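Local coordinates for protein type-iv like competence pilin ttha1218 (Thermus thermophilus, PDB 5G25) that probably acts as a pilin-like subunit of the type IV pilus machinery for DNA uptake in natural competence, represented here by its soluble part without the N-terminal membrane-anchoring segment, at residues Thr48-Asn53 against Ala70-Leu75; Leu38-Lys43 against Leu75-Lys80. All blocks are in the same frame, centred on the assembly; numbering follows the deposited sequence.

Contact 1 (Thr48-Asn53 against Ala70-Leu75)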
loop_
_atom_site.group_PDB
_atom_site.type_symbol
_atom_site.label_atom_id
_atom_site.label_comp_id
_atom_site.label_asym_id
_atom_site.label_seq_id
_atom_site.Cartn_x
_atom_site.Cartn_y
_atom_site.Cartn_z
ATOM N N THR A 48 5.146 3.445 -0.411
ATOM C CA THR A 48 5.463 3.210 0.984
ATOM C C THR A 48 4.314 2.420 1.635
ATOM O O THR A 48 3.141 2.777 1.485
ATOM C CB THR A 48 5.567 4.545 1.756
ATOM O OG1 THR A 48 6.455 5.441 1.096
ATOM C CG2 THR A 48 6.038 4.300 3.163
ATOM N N ALA A 49 4.691 1.385 2.384
ATOM C CA ALA A 49 3.790 0.524 3.109
ATOM C C ALA A 49 4.096 0.569 4.601
ATOM O O ALA A 49 5.134 0.112 5.043
ATOM C CB ALA A 49 3.908 -0.910 2.604
ATOM N N ILE A 50 3.155 1.077 5.380
ATOM C CA ILE A 50 3.301 1.162 6.825
ATOM C C ILE A 50 2.560 0.001 7.490
ATOM O O ILE A 50 1.348 -0.115 7.360
ATOM C CB ILE A 50 2.716 2.500 7.324
ATOM C CG1 ILE A 50 3.489 3.680 6.721
ATOM C CG2 ILE A 50 2.701 2.580 8.845
ATOM C CD1 ILE A 50 2.823 4.298 5.509
ATOM N N PRO A 51 3.272 -0.842 8.245
ATOM C CA PRO A 51 2.535 -1.904 8.952
ATOM C C PRO A 51 1.523 -1.337 9.961
ATOM O O PRO A 51 1.832 -0.362 10.660
ATOM C CB PRO A 51 3.641 -2.670 9.681
ATOM C CG PRO A 51 4.715 -1.652 9.907
ATOM C CD PRO A 51 4.673 -0.749 8.692
ATOM N N CYS A 52 0.327 -1.927 10.005
ATOM C CA CYS A 52 -0.746 -1.493 10.910
ATOM C C CYS A 52 -1.264 -2.653 11.740
ATOM O O CYS A 52 -1.312 -3.799 11.271
ATOM C CB CYS A 52 -1.936 -0.917 10.156
ATOM S SG CYS A 52 -1.581 0.467 9.063
ATOM N N ASN A 53 -1.645 -2.351 12.977
ATOM C CA ASN A 53 -2.416 -3.296 13.748
ATOM C C ASN A 53 -3.888 -3.127 13.424
ATOM O O ASN A 53 -4.331 -2.076 12.933
ATOM C CB ASN A 53 -2.216 -3.088 15.245
ATOM C CG ASN A 53 -2.351 -4.378 16.035
ATOM O OD1 ASN A 53 -2.837 -5.411 15.540
ATOM N ND2 ASN A 53 -1.895 -4.334 17.272
ATOM N N ALA A 70 -2.334 -5.463 8.789
ATOM C CA ALA A 70 -2.677 -4.768 7.567
ATOM C C ALA A 70 -1.563 -3.801 7.243
ATOM O O ALA A 70 -0.720 -3.536 8.094
ATOM C CB ALA A 70 -3.986 -4.018 7.737
ATOM N N PHE A 71 -1.565 -3.281 6.016
ATOM C CA PHE A 71 -0.618 -2.232 5.620
ATOM C C PHE A 71 -1.391 -1.036 5.115
ATOM O O PHE A 71 -2.311 -1.185 4.320
ATOM C CB PHE A 71 0.298 -2.680 4.479
ATOM C CG PHE A 71 1.273 -3.739 4.859
ATOM C CD1 PHE A 71 2.457 -3.398 5.528
ATOM C CD2 PHE A 71 1.038 -5.071 4.539
ATOM C CE1 PHE A 71 3.362 -4.365 5.885
ATOM C CE2 PHE A 71 1.967 -6.039 4.879
ATOM C CZ PHE A 71 3.113 -5.687 5.570
ATOM N N GLN A 72 -0.976 0.146 5.561
ATOM C CA GLN A 72 -1.385 1.408 4.948
ATOM C C GLN A 72 -0.414 1.707 3.795
ATOM O O GLN A 72 0.798 1.888 3.987
ATOM C CB GLN A 72 -1.373 2.518 6.002
ATOM C CG GLN A 72 -1.672 3.904 5.480
ATOM C CD GLN A 72 -1.182 5.009 6.436
ATOM O OE1 GLN A 72 -0.738 4.753 7.568
ATOM N NE2 GLN A 72 -1.260 6.243 5.974
ATOM N N VAL A 73 -0.945 1.717 2.587
ATOM C CA VAL A 73 -0.129 1.829 1.399
ATOM C C VAL A 73 -0.364 3.203 0.811
ATOM O O VAL A 73 -1.512 3.590 0.588
ATOM C CB VAL A 73 -0.520 0.742 0.378
ATOM C CG1 VAL A 73 0.358 0.816 -0.860
ATOM C CG2 VAL A 73 -0.427 -0.639 1.002
ATOM N N VAL A 74 0.728 3.953 0.611
ATOM C CA VAL A 74 0.678 5.257 -0.037
ATOM C C VAL A 74 1.522 5.221 -1.320
ATOM O O VAL A 74 2.738 5.054 -1.291
ATOM C CB VAL A 74 1.174 6.370 0.895
ATOM C CG1 VAL A 74 1.005 7.735 0.243
ATOM C CG2 VAL A 74 0.431 6.324 2.217
ATOM N N LEU A 75 0.847 5.354 -2.450
ATOM C CA LEU A 75 1.481 5.443 -3.750
ATOM C C LEU A 75 1.479 6.921 -4.154
ATOM O O LEU A 75 0.430 7.581 -4.079
ATOM C CB LEU A 75 0.657 4.623 -4.752
ATOM C CG LEU A 75 1.305 3.800 -5.848
ATOM C CD1 LEU A 75 2.553 3.078 -5.359
ATOM C CD2 LEU A 75 0.269 2.796 -6.362
#

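Contact 2 (Leu38-Lys43 against Leu75-Lys80)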
loop_
_atom_site.group_PDB
_atom_site.type_symbol
_atom_site.label_atom_id
_atom_site.label_comp_id
_atom_site.label_asym_id
_atom_site.label_seq_id
_atom_site.Cartn_x
_atom_site.Cartn_y
_atom_site.Cartn_z
ATOM N N LEU A 38 9.655 3.813 -7.928
ATOM C CA LEU A 38 9.307 3.058 -9.100
ATOM C C LEU A 38 8.660 4.007 -10.081
ATOM O O LEU A 38 8.160 5.054 -9.696
ATOM C CB LEU A 38 8.336 1.902 -8.763
ATOM C CG LEU A 38 6.834 2.188 -8.593
ATOM C CD1 LEU A 38 6.098 0.885 -8.341
ATOM C CD2 LEU A 38 6.559 3.152 -7.450
ATOM N N ALA A 39 8.663 3.590 -11.341
ATOM C CA ALA A 39 7.987 4.272 -12.418
ATOM C C ALA A 39 6.597 3.704 -12.683
ATOM O O ALA A 39 6.415 2.491 -12.724
ATOM C CB ALA A 39 8.810 4.159 -13.678
ATOM N N LEU A 40 5.646 4.610 -12.892
ATOM C CA LEU A 40 4.269 4.293 -13.254
ATOM C C LEU A 40 3.764 5.330 -14.256
ATOM O O LEU A 40 3.811 6.538 -13.993
ATOM C CB LEU A 40 3.376 4.379 -12.024
ATOM C CG LEU A 40 3.528 3.234 -11.021
ATOM C CD1 LEU A 40 2.729 3.524 -9.753
ATOM C CD2 LEU A 40 3.095 1.926 -11.680
ATOM N N GLY A 41 3.255 4.853 -15.385
ATOM C CA GLY A 41 2.741 5.719 -16.431
ATOM C C GLY A 41 3.788 6.683 -16.960
ATOM O O GLY A 41 3.475 7.812 -17.319
ATOM N N GLY A 42 5.039 6.248 -16.976
ATOM C CA GLY A 42 6.115 7.063 -17.509
ATOM C C GLY A 42 6.737 8.055 -16.541
ATOM O O GLY A 42 7.689 8.734 -16.904
ATOM N N LYS A 43 6.227 8.136 -15.314
ATOM C CA LYS A 43 6.748 9.084 -14.328
ATOM C C LYS A 43 7.361 8.383 -13.118
ATOM O O LYS A 43 6.974 7.266 -12.771
ATOM C CB LYS A 43 5.633 10.013 -13.852
ATOM C CG LYS A 43 4.889 10.740 -14.960
ATOM C CD LYS A 43 5.823 11.548 -15.855
ATOM C CE LYS A 43 5.045 12.438 -16.821
ATOM N NZ LYS A 43 4.149 13.386 -16.100
ATOM N N LEU A 75 0.847 5.354 -2.450
ATOM C CA LEU A 75 1.481 5.443 -3.750
ATOM C C LEU A 75 1.479 6.921 -4.154
ATOM O O LEU A 75 0.430 7.581 -4.079
ATOM C CB LEU A 75 0.657 4.623 -4.752
ATOM C CG LEU A 75 1.305 3.800 -5.848
ATOM C CD1 LEU A 75 2.553 3.078 -5.359
ATOM C CD2 LEU A 75 0.269 2.796 -6.362
ATOM N N ARG A 76 2.645 7.431 -4.561
ATOM C CA ARG A 76 2.817 8.842 -4.950
ATOM C C ARG A 76 3.571 8.930 -6.255
ATOM O O ARG A 76 4.665 8.391 -6.388
ATOM C CB ARG A 76 3.601 9.631 -3.899
ATOM C CG ARG A 76 2.808 9.939 -2.644
ATOM C CD ARG A 76 3.536 10.893 -1.694
ATOM N NE ARG A 76 2.614 11.706 -0.883
ATOM C CZ ARG A 76 2.404 11.553 0.426
ATOM N NH1 ARG A 76 3.052 10.604 1.123
ATOM N NH2 ARG A 76 1.551 12.369 1.053
ATOM N N VAL A 77 2.974 9.611 -7.220
ATOM C CA VAL A 77 3.601 9.856 -8.505
ATOM C C VAL A 77 3.422 11.350 -8.760
ATOM O O VAL A 77 2.304 11.827 -8.969
ATOM C CB VAL A 77 2.957 9.004 -9.618
ATOM C CG1 VAL A 77 3.651 9.251 -10.944
ATOM C CG2 VAL A 77 3.020 7.527 -9.254
ATOM N N GLU A 78 4.530 12.088 -8.672
ATOM C CA GLU A 78 4.506 13.548 -8.746
ATOM C C GLU A 78 3.549 14.100 -7.703
ATOM O O GLU A 78 3.633 13.727 -6.537
ATOM C CB GLU A 78 4.182 14.018 -10.166
ATOM C CG GLU A 78 5.156 13.441 -11.193
ATOM C CD GLU A 78 5.194 14.208 -12.509
ATOM O OE1 GLU A 78 4.402 15.161 -12.683
ATOM O OE2 GLU A 78 6.027 13.851 -13.373
ATOM N N GLU A 79 2.638 14.980 -8.088
ATOM C CA GLU A 79 1.668 15.484 -7.122
ATOM C C GLU A 79 0.478 14.527 -6.902
ATOM O O GLU A 79 -0.344 14.771 -6.020
ATOM C CB GLU A 79 1.154 16.862 -7.550
ATOM C CG GLU A 79 -0.152 16.861 -8.350
ATOM C CD GLU A 79 0.017 16.461 -9.811
ATOM O OE1 GLU A 79 0.942 15.669 -10.132
ATOM O OE2 GLU A 79 -0.791 16.946 -10.643
ATOM N N LYS A 80 0.363 13.460 -7.697
ATOM C CA LYS A 80 -0.788 12.548 -7.555
ATOM C C LYS A 80 -0.573 11.607 -6.381
ATOM O O LYS A 80 0.529 11.136 -6.104
ATOM C CB LYS A 80 -1.035 11.737 -8.836
ATOM C CG LYS A 80 -1.459 12.581 -10.026
ATOM C CD LYS A 80 -2.860 13.150 -9.838
ATOM C CE LYS A 80 -3.348 13.847 -11.105
ATOM N NZ LYS A 80 -4.667 14.515 -10.927
#

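Contact 1 (Thr48-Asn53 against Ala70-Leu75)
Phe71 lays its ring obliquely against Pro51 and Ala49 on one face of two antiparallel strands. Its CD1 comes within 3.7 Å of Pro51 CA and 4.1 Å of Ala49 CB. With CG anti to its carbonyl carbon (chi1 -68°), the ring leans over Pro51; Ile30 and Pro31 of helix 30-33 touch it as well. A leucine in place of Phe71 would probably lose the reach of the ring to Pro51, Ile30 and Pro31, opening a gap between strand and helix 30-33. Val73 continues this face toward Met20 and Leu23 of helix 11-24. The small Ala49 and the compact Pro51 suit places beside a bulky ring, and proline is tolerated because in a non-hydrogen-bonded pair its missing N-H is not needed by Phe71.

On the other face the loose part is Thr48, Ile50 and Gln72. Ile50 and Gln72 lie side by side, with Ile50 CD1 3.5 Å from Gln72 O, while the amide NE2 bonds weakly to Glu83 and Thr48 is exposed. Cys52, Ala70 and Val74 are its buried part: Cys52 SG rests 3.7 Å from Gln72 CB, and Ala70 lies on Val85 and Tyr87.

Six backbone hydrogen bonds join the strands. Val74 N to Thr48 O is nearly straight (173°). Ala70 N to Cys52 O is bent (140°). Beside this last bond the Cys52-Cys62 disulfide ties strand 43-54 covalently to the chain beyond it.

Contact 2 (Leu38-Lys43 against Leu75-Lys80)
The ends of two beta hairpins, 36-40/43-54 and 70-77/80-87, come together here, Leu40 and Lys43 of the first meeting Leu75, Val77 and Glu78 of the second. A type I' turn from Leu40 to Lys43 connects the first pair of strands, a type II' turn from Val77 to Lys80 the other. Val77 is touched at both its methyls: CG1 lies 3.6 Å from Lys43 CB, and CG2 lies 4.0 Å from Leu40 CD1. The same Leu40 methyl reaches Leu75 CG at 4.2 Å, its side chain crossing those of Val77 and Leu75 at about a right angle.

In the antiparallel sheet, strand 36-40 and strand 70-77 both pair with strand 43-54, so the contact is made by side chains, with no backbone hydrogen bond between the two segments. Helix 11-24 packs against this patch, Val12 and Met16 touching Val77 while Phe19 touches Leu75. Being beta-branched, Val77 suits an extended strand and offers a methyl to each partner. Gly41 and Gly42 take the positive phi angles that the type I' turn demands, and a side chain on Gly42 would collide with the preceding carbonyl.

On the solvent side Lys43 and Glu78 form a salt bridge. Bends at chi2 (-56°) and chi4 (58°) curl the lysine chain round Glu78 OE2, bringing Lys43 CD to 3.4 Å from that oxygen. The hydrogen bond from Lys43 NZ to Glu78 OE2 is weak, at 3.3 Å.

In the fold
Contacts 1 and 2 are successive stations along strand 70-77, with centres about 18 Å apart. The centre of contact 1 lies about 5 Å from the centre of the chain, that of contact 2 about 14 Å from it, near the turns at one end of the sheet. Leu75 belongs to both ranges but touches across only in contact 2; it also packs on Cys47, which is disulfide-bonded to Cys34. Helix 11-24 spans the two, meeting Val73 in contact 1 and Val77 in contact 2. A helix laid on an antiparallel sheet agrees with the pilin and pseudopilin family, and both contacts appear structural.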